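Local coordinates for sulfoquinovosidase (Escherichia coli, PDB 5AEG), which hydrolyses sulfoquinovosyl diacylglycerides and simple sulfoquinovosides, releasing sulfoquinovose as a source of carbon and sulfur, at residues Asp47-Met50 with Phe55-Lys58; Trp165-Asp168 with Asn172-Gly175. All coordinates share one frame; numbering follows the deposited sequence.

Interaction 1 of 2, residues Asp47-Met50 with Phe55-Lys58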
ATOM      1  N   ASP A  47     -16.767  -5.812 -18.350  1.00 29.97           N
ATOM      2  CA  ASP A  47     -16.395  -5.089 -19.573  1.00 33.41           C
ATOM      3  C   ASP A  47     -15.114  -4.326 -19.292  1.00 30.38           C
ATOM      4  O   ASP A  47     -15.149  -3.273 -18.678  1.00 33.82           O
ATOM      5  CB  ASP A  47     -17.515  -4.127 -19.901  1.00 37.85           C
ATOM      6  CG  ASP A  47     -17.266  -3.341 -21.214  1.00 44.86           C
ATOM      7  OD1 ASP A  47     -16.268  -3.629 -21.871  1.00 42.91           O
ATOM      8  OD2 ASP A  47     -18.086  -2.461 -21.564  1.00 51.41           O
ATOM      9  N   ILE A  48     -14.012  -4.922 -19.662  1.00 28.74           N
ATOM     10  CA  ILE A  48     -12.685  -4.492 -19.216  1.00 31.83           C
ATOM     11  C   ILE A  48     -11.891  -3.969 -20.378  1.00 33.85           C
ATOM     12  O   ILE A  48     -11.794  -4.681 -21.382  1.00 30.35           O
ATOM     13  CB  ILE A  48     -11.922  -5.656 -18.637  1.00 29.55           C
ATOM     14  CG1 ILE A  48     -12.648  -6.136 -17.392  1.00 29.92           C
ATOM     15  CG2 ILE A  48     -10.497  -5.240 -18.254  1.00 33.78           C
ATOM     16  CD1 ILE A  48     -12.112  -7.436 -16.807  1.00 30.67           C
ATOM     17  N   ASP A  49     -11.404  -2.716 -20.284  1.00 28.36           N
ATOM     18  CA  ASP A  49     -10.372  -2.242 -21.225  1.00 28.45           C
ATOM     19  C   ASP A  49      -9.133  -1.994 -20.384  1.00 29.90           C
ATOM     20  O   ASP A  49      -9.188  -1.117 -19.502  1.00 30.89           O
ATOM     21  CB  ASP A  49     -10.834  -0.974 -21.927  1.00 32.26           C
ATOM     22  CG  ASP A  49     -12.040  -1.215 -22.809  1.00 41.93           C
ATOM     23  OD1 ASP A  49     -11.972  -2.084 -23.691  1.00 46.49           O
ATOM     24  OD2 ASP A  49     -13.073  -0.601 -22.538  1.00 45.38           O
ATOM     25  N   MET A  50      -8.090  -2.810 -20.604  1.00 30.77           N
ATOM     26  CA  MET A  50      -6.928  -2.834 -19.746  1.00 31.67           C
ATOM     27  C   MET A  50      -6.094  -1.550 -19.752  1.00 32.06           C
ATOM     28  O   MET A  50      -5.524  -1.125 -18.676  1.00 30.96           O
ATOM     29  CB  MET A  50      -6.049  -3.976 -20.125  1.00 30.93           C
ATOM     30  CG  MET A  50      -6.796  -5.288 -19.952  1.00 35.37           C
ATOM     31  SD  MET A  50      -5.766  -6.754 -19.889  1.00 36.00           S
ATOM     32  CE  MET A  50      -5.270  -6.892 -21.652  1.00 41.16           C
ATOM     33  N   PHE A  55      -6.725   0.333 -15.911  1.00 25.33           N
ATOM     34  CA  PHE A  55      -7.914  -0.400 -16.243  1.00 26.38           C
ATOM     35  C   PHE A  55      -9.141   0.455 -16.302  1.00 26.25           C
ATOM     36  O   PHE A  55      -9.450   1.220 -15.377  1.00 25.81           O
ATOM     37  CB  PHE A  55      -8.183  -1.509 -15.211  1.00 22.40           C
ATOM     38  CG  PHE A  55      -7.318  -2.671 -15.322  1.00 21.18           C
ATOM     39  CD1 PHE A  55      -6.100  -2.751 -14.650  1.00 23.90           C
ATOM     40  CD2 PHE A  55      -7.733  -3.787 -16.056  1.00 24.69           C
ATOM     41  CE1 PHE A  55      -5.315  -3.840 -14.719  1.00 25.47           C
ATOM     42  CE2 PHE A  55      -6.954  -4.900 -16.107  1.00 21.74           C
ATOM     43  CZ  PHE A  55      -5.727  -4.964 -15.459  1.00 23.53           C
ATOM     44  N   SER A  56      -9.917   0.250 -17.356  1.00 27.71           N
ATOM     45  CA  SER A  56     -11.298   0.704 -17.366  1.00 28.67           C
ATOM     46  C   SER A  56     -12.159  -0.541 -17.179  1.00 28.86           C
ATOM     47  O   SER A  56     -12.121  -1.429 -17.985  1.00 27.51           O
ATOM     48  CB  SER A  56     -11.636   1.331 -18.706  1.00 35.03           C
ATOM     49  OG  SER A  56     -13.024   1.487 -18.782  1.00 38.54           O
ATOM     50  N   ILE A  57     -12.854  -0.610 -16.077  1.00 29.91           N
ATOM     51  CA  ILE A  57     -13.585  -1.826 -15.688  1.00 27.76           C
ATOM     52  C   ILE A  57     -14.979  -1.425 -15.312  1.00 30.97           C
ATOM     53  O   ILE A  57     -15.199  -0.639 -14.431  1.00 27.68           O
ATOM     54  CB  ILE A  57     -12.838  -2.733 -14.671  1.00 31.33           C
ATOM     55  CG1 ILE A  57     -13.760  -3.875 -14.214  1.00 34.64           C
ATOM     56  CG2 ILE A  57     -12.220  -1.975 -13.500  1.00 32.43           C
ATOM     57  CD1 ILE A  57     -12.980  -5.089 -13.743  1.00 38.35           C
ATOM     58  N   LYS A  58     -15.949  -1.923 -16.036  1.00 33.43           N
ATOM     59  CA  LYS A  58     -17.346  -1.658 -15.673  1.00 39.02           C
ATOM     60  C   LYS A  58     -18.253  -2.866 -15.939  1.00 31.63           C
ATOM     61  O   LYS A  58     -17.867  -3.754 -16.662  1.00 27.85           O
ATOM     62  CB  LYS A  58     -17.856  -0.476 -16.457  1.00 41.03           C
ATOM     63  CG  LYS A  58     -17.956  -0.769 -17.936  1.00 46.47           C
ATOM     64  CD  LYS A  58     -19.107   0.037 -18.551  1.00 65.72           C
ATOM     65  CE  LYS A  58     -18.892   1.536 -18.459  1.00 68.32           C
ATOM     66  NZ  LYS A  58     -17.646   1.883 -19.195  1.00 69.56           N
TER
HETATM   67  O   HOH W   1     -14.387  -0.936 -19.743  1.00 35.56           O
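Ile-48 packs against two side chains of 55-58 at once. Its CB branches into two arms. CG2, set anti to the backbone N, reaches the Phe-55 ring and meets CD2 at 3.8 Å, in the plane of the ring and at its edge. CG1 goes the other way and lies 3.8 Å from CD1 of Ile-57. At the tip, Ile-48 CD1 stays beside the same methyl, 4.0 Å from Ile-57 CD1. The two isoleucines form a non-hydrogen-bonded pair. Their side chains run side by side on one face of the hairpin. The two strands are the arms of an antiparallel beta hairpin, 39-49 and 56-74, in the N-terminal region of this family 31 glycosidase. Pairs of backbone bonds flank the isoleucines. Asp-49 and Ser-56 are joined in both directions, with Ser-56 N to Asp-49 O at 2.6 Å and nearly straight at 170°. Asp-47 and Lys-58 form the other pair. Over the face that carries these two pairs, a water bonds to Asp-47 O, Asp-49 OD2 and Ser-56 OG. Toward the turn, Met-50 CG touches Phe-55 CE2 at 3.9 Å. Met-50 SD makes an oblique Met-aromatic contact, 5.4 Å from the centroid of the Phe-55 ring. Trp-149 meets the same ring edge-to-face, and His-426 also packs on it.

Interaction 2 of 2, residues Trp165-Asp168 with Asn172-Gly175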
ATOM      1  N   TRP A 165      -6.059  15.291 -16.868  1.00 22.09           N
ATOM      2  CA  TRP A 165      -6.674  15.408 -18.209  1.00 24.00           C
ATOM      3  C   TRP A 165      -5.661  15.055 -19.275  1.00 25.30           C
ATOM      4  O   TRP A 165      -5.937  14.265 -20.216  1.00 24.64           O
ATOM      5  CB  TRP A 165      -7.245  16.803 -18.422  1.00 25.92           C
ATOM      6  CG  TRP A 165      -7.689  16.982 -19.860  1.00 25.19           C
ATOM      7  CD1 TRP A 165      -8.839  16.538 -20.407  1.00 28.73           C
ATOM      8  CD2 TRP A 165      -6.965  17.630 -20.909  1.00 27.80           C
ATOM      9  NE1 TRP A 165      -8.864  16.833 -21.774  1.00 30.54           N
ATOM     10  CE2 TRP A 165      -7.726  17.500 -22.097  1.00 29.41           C
ATOM     11  CE3 TRP A 165      -5.736  18.270 -20.972  1.00 25.69           C
ATOM     12  CZ2 TRP A 165      -7.283  18.015 -23.342  1.00 28.95           C
ATOM     13  CZ3 TRP A 165      -5.296  18.794 -22.226  1.00 27.43           C
ATOM     14  CH2 TRP A 165      -6.081  18.638 -23.387  1.00 26.39           C
ATOM     15  N   GLN A 166      -4.455  15.607 -19.142  1.00 23.86           N
ATOM     16  CA  GLN A 166      -3.363  15.201 -20.041  1.00 24.19           C
ATOM     17  C   GLN A 166      -3.042  13.697 -20.084  1.00 26.82           C
ATOM     18  O   GLN A 166      -2.921  13.062 -21.180  1.00 25.49           O
ATOM     19  CB  GLN A 166      -2.071  15.961 -19.708  1.00 25.12           C
ATOM     20  CG  GLN A 166      -2.141  17.439 -19.925  1.00 26.38           C
ATOM     21  CD  GLN A 166      -0.839  18.125 -19.549  1.00 27.29           C
ATOM     22  OE1 GLN A 166      -0.540  18.345 -18.372  1.00 31.41           O
ATOM     23  NE2 GLN A 166      -0.012  18.325 -20.517  1.00 25.69           N
ATOM     24  N   ALA A 167      -2.950  13.078 -18.894  1.00 22.95           N
ATOM     25  CA  ALA A 167      -2.628  11.656 -18.807  1.00 22.81           C
ATOM     26  C   ALA A 167      -3.796  10.846 -19.407  1.00 22.11           C
ATOM     27  O   ALA A 167      -3.573   9.817 -19.983  1.00 23.43           O
ATOM     28  CB  ALA A 167      -2.412  11.277 -17.341  1.00 23.21           C
ATOM     29  N   ASP A 168      -5.018  11.305 -19.186  1.00 23.71           N
ATOM     30  CA  ASP A 168      -6.224  10.599 -19.729  1.00 26.05           C
ATOM     31  C   ASP A 168      -6.301  10.667 -21.264  1.00 29.86           C
ATOM     32  O   ASP A 168      -6.883   9.792 -21.863  1.00 36.12           O
ATOM     33  CB  ASP A 168      -7.517  11.215 -19.182  1.00 23.87           C
ATOM     34  CG  ASP A 168      -7.962  10.611 -17.857  1.00 24.67           C
ATOM     35  OD1 ASP A 168      -7.394   9.579 -17.476  1.00 23.62           O
ATOM     36  OD2 ASP A 168      -8.918  11.190 -17.234  1.00 25.30           O
ATOM     37  N   ASN A 172      -5.692   6.474 -20.810  1.00 25.24           N
ATOM     38  CA  ASN A 172      -6.610   6.461 -19.685  1.00 24.72           C
ATOM     39  C   ASN A 172      -5.783   6.495 -18.397  1.00 24.27           C
ATOM     40  O   ASN A 172      -6.154   5.856 -17.386  1.00 25.53           O
ATOM     41  CB  ASN A 172      -7.454   5.166 -19.703  1.00 23.58           C
ATOM     42  CG  ASN A 172      -8.653   5.281 -18.852  1.00 26.15           C
ATOM     43  OD1 ASN A 172      -9.323   6.295 -18.906  1.00 29.01           O
ATOM     44  ND2 ASN A 172      -8.983   4.256 -18.070  1.00 28.77           N
ATOM     45  N   ALA A 173      -4.677   7.235 -18.423  1.00 23.42           N
ATOM     46  CA  ALA A 173      -3.687   7.165 -17.314  1.00 19.56           C
ATOM     47  C   ALA A 173      -3.882   8.142 -16.159  1.00 18.81           C
ATOM     48  O   ALA A 173      -3.088   8.059 -15.154  1.00 21.63           O
ATOM     49  CB  ALA A 173      -2.284   7.265 -17.871  1.00 21.79           C
ATOM     50  N   GLY A 174      -4.855   9.021 -16.250  1.00 19.46           N
ATOM     51  CA  GLY A 174      -5.065  10.075 -15.226  1.00 20.20           C
ATOM     52  C   GLY A 174      -5.555   9.429 -13.921  1.00 22.22           C
ATOM     53  O   GLY A 174      -5.210   9.892 -12.824  1.00 19.10           O
ATOM     54  N   GLY A 175      -6.427   8.398 -14.042  1.00 22.51           N
ATOM     55  CA  GLY A 175      -7.035   7.784 -12.854  1.00 20.14           C
ATOM     56  C   GLY A 175      -8.055   8.646 -12.171  1.00 21.91           C
ATOM     57  O   GLY A 175      -8.551   9.651 -12.710  1.00 19.63           O
TER
HETATM   58  O   HOH W   2      -8.199   7.387 -16.090  1.00 22.45           O
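The carboxylate of Asp-168 reaches the loop that follows its own helix. OD1 accepts a hydrogen bond from Gly-174 N at 2.9 Å. The donor comes from above the carboxylate plane, 44° out of it, and the bond is bent to 137°. OD2 serves another partner, a salt bridge to Lys-159. Asn-172 is oriented differently: its CB points away from the helix, and with CG anti to the backbone N (chi1 -163°) its ND2 bonds to Asn-54 O. Here helix 162-169 ends and the chain folds back on its last turn. Ala-173 N bonds to Ala-167 O at 3.2 Å, approaching well above the carbonyl plane. Ala-167 CB points toward the loop and rests 3.5 Å from Gly-174 N, with the Ala-173 methyl alongside at 4.0 Å from Ala-167 CB. Gly-174 lets the carboxylate come this close, because a CB there would collide with Asp-168 OD1. With an alanine in place of Asp-168, Gly-174 N would probably lose this acceptor and Lys-159 its salt-bridge mate, keeping the bond to Gly-175 O. A water adds an indirect link, bonding to Asp-168 OD1 at 2.7 Å as well as to Asn-172 O and Gly-175 N.

How the interactions relate
Interactions 1 and 2 follow each other along the chain, the hairpin closing well before helix 162-169 begins. Their centres are 15 Å apart, on the same side of the chain's centre. They meet through Asn-172, whose ND2 lies 4.0 Å from Ser-56 CB. Asn-54, in the turn of the hairpin, is touched by the side chain of Ala-173. The hairpin tip and the loop after the helix therefore pack together. Both lie near the active site: the side chain of Phe-55 is about 7 Å from that of Glu-408, an active-site residue by similarity, and that of Ala-173 about 8 Å from that of Asp-472, the inferred proton donor. This places N-terminal elements beside the catalytic TIM barrel.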